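Side-chain contacts in DUF3501 family protein (Burkholderia pseudomallei K96243, PDB 3FJV), which is of unknown function but belongs to the DUF3501 family and pairs an eight-stranded antiparallel sheet with several helices in a two-chain assembly: residues P183-A186 with A187-G191; Y53-H56 with E57-I61. One frame throughout, in Å; residues are numbered along the deposited sequence.

Interaction 1 (P183-A186 with A187-G191); sequences PDVA and ASLAG
Four consecutive i to i+4 backbone bonds join P183-A186 to A187-G191 in the short C-terminal helix 183-190, among them L189 N to V185 O at 3.0 Å. V185 and L189, one turn apart, extend from the helix in the same direction. CG1 of V185, set opposite its own backbone N by a chi1 of 171°, meets CD1 of L189 at 4.0 Å. That same methyl, L189 CD1, also sits 3.5 Å from V185 O, so the leucine leans back over the carbonyl that accepts its own N-H. On the preceding turn, the CB of A187 rests 3.4 Å from P183 O. The two polar side chains turn to partners outside the helix: D184 OD2 forms a salt bridge with R32 NE, and S188 OG hydrogen-bonds R33 NH1, tying two successive turns to neighbouring arginines. D182, just before the helix, accepts a hydrogen bond from D184 N through OD1. The buried face, through A186 and L189, packs on L165 of strand 165-169, while the loop carrying R32 and R33 runs along A187, S188 and L189.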
ATOM      1  N   PRO A 183     -15.144  14.571 -22.890  1.00 17.14           N
ATOM      2  CA  PRO A 183     -14.468  15.757 -23.386  1.00 18.53           C
ATOM      3  C   PRO A 183     -14.309  16.857 -22.372  1.00 19.50           C
ATOM      4  O   PRO A 183     -13.348  17.632 -22.473  1.00 17.19           O
ATOM      5  CB  PRO A 183     -15.343  16.219 -24.549  1.00 18.64           C
ATOM      6  CG  PRO A 183     -15.945  14.983 -25.033  1.00 26.41           C
ATOM      7  CD  PRO A 183     -16.246  14.196 -23.796  1.00 22.57           C
ATOM      8  N   ASP A 184     -15.252  16.961 -21.432  1.00 18.48           N
ATOM      9  CA  ASP A 184     -15.093  17.893 -20.347  1.00 18.57           C
ATOM     10  C   ASP A 184     -13.851  17.558 -19.494  1.00 20.22           C
ATOM     11  O   ASP A 184     -13.159  18.471 -19.047  1.00 17.62           O
ATOM     12  CB  ASP A 184     -16.344  17.946 -19.478  1.00 19.94           C
ATOM     13  CG  ASP A 184     -16.254  19.025 -18.431  1.00 23.55           C
ATOM     14  OD1 ASP A 184     -16.405  20.242 -18.747  1.00 30.48           O
ATOM     15  OD2 ASP A 184     -16.022  18.652 -17.274  1.00 27.32           O
ATOM     16  N   VAL A 185     -13.552  16.266 -19.294  1.00 17.34           N
ATOM     17  CA  VAL A 185     -12.336  15.892 -18.578  1.00 13.71           C
ATOM     18  C   VAL A 185     -11.104  16.188 -19.430  1.00 15.88           C
ATOM     19  O   VAL A 185     -10.144  16.797 -18.948  1.00 14.64           O
ATOM     20  CB  VAL A 185     -12.343  14.400 -18.127  1.00 15.24           C
ATOM     21  CG1 VAL A 185     -10.931  13.964 -17.568  1.00 14.04           C
ATOM     22  CG2 VAL A 185     -13.545  14.081 -17.148  1.00 15.97           C
ATOM     23  N   ALA A 186     -11.107  15.796 -20.700  1.00 15.86           N
ATOM     24  CA  ALA A 186      -9.961  16.139 -21.563  1.00 16.39           C
ATOM     25  C   ALA A 186      -9.704  17.665 -21.644  1.00 16.82           C
ATOM     26  O   ALA A 186      -8.572  18.101 -21.710  1.00 16.84           O
ATOM     27  CB  ALA A 186     -10.138  15.522 -23.016  1.00 18.16           C
ATOM     28  N   ALA A 187     -10.757  18.466 -21.614  1.00 15.01           N
ATOM     29  CA  ALA A 187     -10.618  19.945 -21.640  1.00 16.18           C
ATOM     30  C   ALA A 187      -9.910  20.454 -20.369  1.00 18.17           C
ATOM     31  O   ALA A 187      -9.021  21.284 -20.449  1.00 17.50           O
ATOM     32  CB  ALA A 187     -11.987  20.651 -21.839  1.00 16.60           C
ATOM     33  N   SER A 188     -10.244  19.882 -19.226  1.00 17.09           N
ATOM     34  CA  SER A 188      -9.595  20.233 -17.992  1.00 14.77           C
ATOM     35  C   SER A 188      -8.099  19.866 -18.008  1.00 12.98           C
ATOM     36  O   SER A 188      -7.239  20.671 -17.601  1.00 16.88           O
ATOM     37  CB  SER A 188     -10.306  19.542 -16.836  1.00 13.42           C
ATOM     38  OG  SER A 188      -9.674  19.831 -15.612  1.00 15.23           O
ATOM     39  N   LEU A 189      -7.800  18.694 -18.556  1.00 16.11           N
ATOM     40  CA  LEU A 189      -6.424  18.215 -18.642  1.00 14.41           C
ATOM     41  C   LEU A 189      -5.578  19.116 -19.571  1.00 14.18           C
ATOM     42  O   LEU A 189      -4.382  19.392 -19.303  1.00 16.88           O
ATOM     43  CB  LEU A 189      -6.382  16.731 -19.078  1.00 14.89           C
ATOM     44  CG  LEU A 189      -6.461  15.519 -18.114  1.00 22.61           C
ATOM     45  CD1 LEU A 189      -7.425  15.727 -16.948  1.00 17.72           C
ATOM     46  CD2 LEU A 189      -6.796  14.175 -18.863  1.00 13.69           C
ATOM     47  N   ALA A 190      -6.151  19.534 -20.682  1.00 17.23           N
ATOM     48  CA  ALA A 190      -5.467  20.412 -21.609  1.00 19.19           C
ATOM     49  C   ALA A 190      -4.920  21.663 -20.893  1.00 20.31           C
ATOM     50  O   ALA A 190      -3.824  22.126 -21.194  1.00 20.78           O
ATOM     51  CB  ALA A 190      -6.412  20.795 -22.780  1.00 19.23           C
ATOM     52  N   GLY A 191      -5.664  22.162 -19.911  1.00 18.60           N
ATOM     53  CA  GLY A 191      -5.274  23.334 -19.167  1.00 21.59           C
ATOM     54  C   GLY A 191      -4.070  23.156 -18.256  1.00 20.30           C
ATOM     55  O   GLY A 191      -3.508  24.141 -17.819  1.00 19.11           O
TER

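Interaction 2 (Y53-H56 with E57-I61)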
ATOM      1  N   TYR A  53      -5.624  20.040  -1.415  1.00 15.72           N
ATOM      2  CA  TYR A  53      -6.542  19.306  -0.565  1.00 15.54           C
ATOM      3  C   TYR A  53      -5.873  18.102   0.102  1.00 19.49           C
ATOM      4  O   TYR A  53      -5.990  17.907   1.306  1.00 15.82           O
ATOM      5  CB  TYR A  53      -7.724  18.820  -1.382  1.00 13.25           C
ATOM      6  CG  TYR A  53      -8.693  17.940  -0.635  1.00 12.65           C
ATOM      7  CD1 TYR A  53      -9.534  18.482   0.324  1.00 16.01           C
ATOM      8  CD2 TYR A  53      -8.787  16.587  -0.884  1.00 15.22           C
ATOM      9  CE1 TYR A  53     -10.430  17.705   1.044  1.00 16.63           C
ATOM     10  CE2 TYR A  53      -9.740  15.783  -0.200  1.00 18.13           C
ATOM     11  CZ  TYR A  53     -10.545  16.353   0.759  1.00 18.14           C
ATOM     12  OH  TYR A  53     -11.489  15.625   1.446  1.00 18.98           O
ATOM     13  N   GLN A  54      -5.160  17.288  -0.675  1.00 16.68           N
ATOM     14  CA  GLN A  54      -4.541  16.154  -0.069  1.00 16.45           C
ATOM     15  C   GLN A  54      -3.557  16.588   1.014  1.00 16.41           C
ATOM     16  O   GLN A  54      -3.445  15.915   2.039  1.00 16.09           O
ATOM     17  CB  GLN A  54      -3.843  15.279  -1.119  1.00 14.95           C
ATOM     18  CG  GLN A  54      -4.823  14.404  -1.883  1.00 13.65           C
ATOM     19  CD  GLN A  54      -4.211  13.758  -3.090  1.00 18.29           C
ATOM     20  OE1 GLN A  54      -4.406  14.220  -4.255  1.00 21.95           O
ATOM     21  NE2 GLN A  54      -3.456  12.721  -2.853  1.00 11.94           N
ATOM     22  N   ILE A  55      -2.784  17.628   0.738  1.00 19.98           N
ATOM     23  CA  ILE A  55      -1.805  18.128   1.724  1.00 17.46           C
ATOM     24  C   ILE A  55      -2.532  18.632   2.956  1.00 17.87           C
ATOM     25  O   ILE A  55      -2.206  18.273   4.084  1.00 16.30           O
ATOM     26  CB  ILE A  55      -0.848  19.210   1.160  1.00 18.68           C
ATOM     27  CG1 ILE A  55       0.033  18.650   0.042  1.00 16.21           C
ATOM     28  CG2 ILE A  55       0.030  19.776   2.292  1.00 17.66           C
ATOM     29  CD1 ILE A  55       0.602  19.739  -0.845  1.00 18.33           C
ATOM     30  N   HIS A  56      -3.572  19.424   2.752  1.00 17.24           N
ATOM     31  CA  HIS A  56      -4.358  19.891   3.878  1.00 17.18           C
ATOM     32  C   HIS A  56      -4.893  18.709   4.730  1.00 15.91           C
ATOM     33  O   HIS A  56      -4.847  18.728   5.982  1.00 16.25           O
ATOM     34  CB  HIS A  56      -5.514  20.762   3.377  1.00 15.89           C
ATOM     35  CG  HIS A  56      -5.129  22.171   3.007  1.00 14.64           C
ATOM     36  ND1 HIS A  56      -5.833  22.893   2.072  1.00 14.73           N
ATOM     37  CD2 HIS A  56      -4.203  23.014   3.512  1.00 15.95           C
ATOM     38  CE1 HIS A  56      -5.355  24.128   2.018  1.00 18.61           C
ATOM     39  NE2 HIS A  56      -4.375  24.232   2.885  1.00 20.65           N
ATOM     40  N   GLU A  57      -5.388  17.689   4.053  1.00 14.34           N
ATOM     41  CA  GLU A  57      -5.936  16.510   4.693  1.00 15.93           C
ATOM     42  C   GLU A  57      -4.874  15.739   5.505  1.00 15.08           C
ATOM     43  O   GLU A  57      -5.080  15.411   6.680  1.00 15.19           O
ATOM     44  CB  GLU A  57      -6.620  15.608   3.644  1.00 14.04           C
ATOM     45  CG  GLU A  57      -8.069  16.020   3.261  1.00 14.44           C
ATOM     46  CD  GLU A  57      -9.001  15.976   4.439  1.00 16.05           C
ATOM     47  OE1 GLU A  57      -9.180  14.876   5.000  1.00 19.05           O
ATOM     48  OE2 GLU A  57      -9.511  17.033   4.848  1.00 17.22           O
HETATM   49  N   MSE A  58      -3.706  15.564   4.920  1.00 12.65           N
HETATM   50  CA  MSE A  58      -2.632  14.919   5.638  1.00 15.15           C
HETATM   51  C   MSE A  58      -2.221  15.685   6.896  1.00 14.64           C
HETATM   52  O   MSE A  58      -2.112  15.099   7.976  1.00 14.28           O
HETATM   53  CB  MSE A  58      -1.391  14.752   4.752  1.00 13.53           C
HETATM   54  CG  MSE A  58      -0.184  13.992   5.453  1.00 12.13           C
HETATM   55 SE   MSE A  58      -0.368  12.113   5.644  0.75  7.77          SE
HETATM   56  CE  MSE A  58       0.545  11.511   4.010  1.00  9.04           C
ATOM     57  N   LEU A  59      -1.974  16.980   6.728  1.00 15.44           N
ATOM     58  CA  LEU A  59      -1.629  17.844   7.843  1.00 15.55           C
ATOM     59  C   LEU A  59      -2.701  17.815   8.932  1.00 15.29           C
ATOM     60  O   LEU A  59      -2.367  17.706  10.122  1.00 14.93           O
ATOM     61  CB  LEU A  59      -1.356  19.272   7.376  1.00 15.34           C
ATOM     62  CG  LEU A  59      -0.241  19.464   6.334  1.00 14.14           C
ATOM     63  CD1 LEU A  59      -0.176  20.921   5.825  1.00 11.25           C
ATOM     64  CD2 LEU A  59       1.122  18.976   6.852  1.00 13.44           C
ATOM     65  N   HIS A  60      -3.969  17.847   8.535  1.00 17.14           N
ATOM     66  CA  HIS A  60      -5.084  17.856   9.489  1.00 15.64           C
ATOM     67  C   HIS A  60      -5.152  16.564  10.352  1.00 17.24           C
ATOM     68  O   HIS A  60      -5.199  16.605  11.613  1.00 16.27           O
ATOM     69  CB  HIS A  60      -6.412  18.055   8.770  1.00 16.85           C
ATOM     70  CG  HIS A  60      -7.616  17.991   9.692  1.00 19.01           C
ATOM     71  ND1 HIS A  60      -8.058  19.077  10.406  1.00 19.47           N
ATOM     72  CD2 HIS A  60      -8.432  16.965  10.036  1.00 15.66           C
ATOM     73  CE1 HIS A  60      -9.100  18.727  11.148  1.00 21.81           C
ATOM     74  NE2 HIS A  60      -9.353  17.453  10.935  1.00 20.88           N
ATOM     75  N   ILE A  61      -5.083  15.429   9.665  1.00 14.26           N
ATOM     76  CA  ILE A  61      -5.232  14.137  10.298  1.00 17.34           C
ATOM     77  C   ILE A  61      -4.023  13.823  11.194  1.00 16.91           C
ATOM     78  O   ILE A  61      -4.209  13.298  12.282  1.00 15.21           O
ATOM     79  CB  ILE A  61      -5.438  13.007   9.241  1.00 16.27           C
ATOM     80  CG1 ILE A  61      -6.849  13.132   8.634  1.00 25.42           C
ATOM     81  CG2 ILE A  61      -5.304  11.652   9.899  1.00 17.16           C
ATOM     82  CD1 ILE A  61      -7.079  12.316   7.269  1.00 31.42           C
TER
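Two torsions bring Y53 and E57 together one turn apart: the tyrosine ring carbon CG stands opposite its backbone N (chi1 175°), and the E57 chi1 of -82° sets CG beside its own backbone N, over the Y53 ring; the bend at chi2 then lays the carboxylate alongside the ring. E57 CG lies over one face of the Y53 ring, 3.7 Å from the centroid and displaced toward the rim, a CH-pi contact in which CG comes nearest to Y53 CZ at 3.5 Å. The carboxylate plane is inclined by only 22° to the ring, and E57 CD lies 3.9 Å from Y53 OH. In the backbone, E57 N bonds to Y53 O at 2.8 Å. On another side of helix 48-62, I55 and L59 extend alongside one another, I55 CG2 touching L59 CD1 at 3.7 Å; L59 CG presses to 3.2 Å from I55 O, the acceptor for L59 N. Both apolar side chains also pack on L9. The second subunit packs against E57 and M58 through its Q100. In the Y53-E57 pair the polar ends face helix 12-30: Y53 OH hydrogen-bonds H23 ND1, E57 OE1 forms a salt bridge with R19 NH2, and E57 OE2 hydrogen-bonds Y15 OH. With both oxygens engaged, the buried carboxylate is held in its rotation, and the nearby arginine would probably favour its charged form, while its CG methylene packs on one face of the tyrosine ring.

In the fold
Interactions 1 and 2 are separate turns of two helices that do not meet: their centres lie 26 Å apart and their nearest atoms about 13 Å apart. Both nevertheless involve the N-terminal part of the chain. Helix 12-30 receives the polar ends of Y53 and E57 in interaction 2, and the segment just after it, with R32 and R33, takes up those of interaction 1. Interaction 1 also packs on strand 165-169 of the sheet, whereas interaction 2 lies among helices and reaches the second subunit. With the function unknown, neither contact can be assigned to an active site; a glycerol, probably from crystallisation, lies about 5 Å from the M58 side chain in interaction 2.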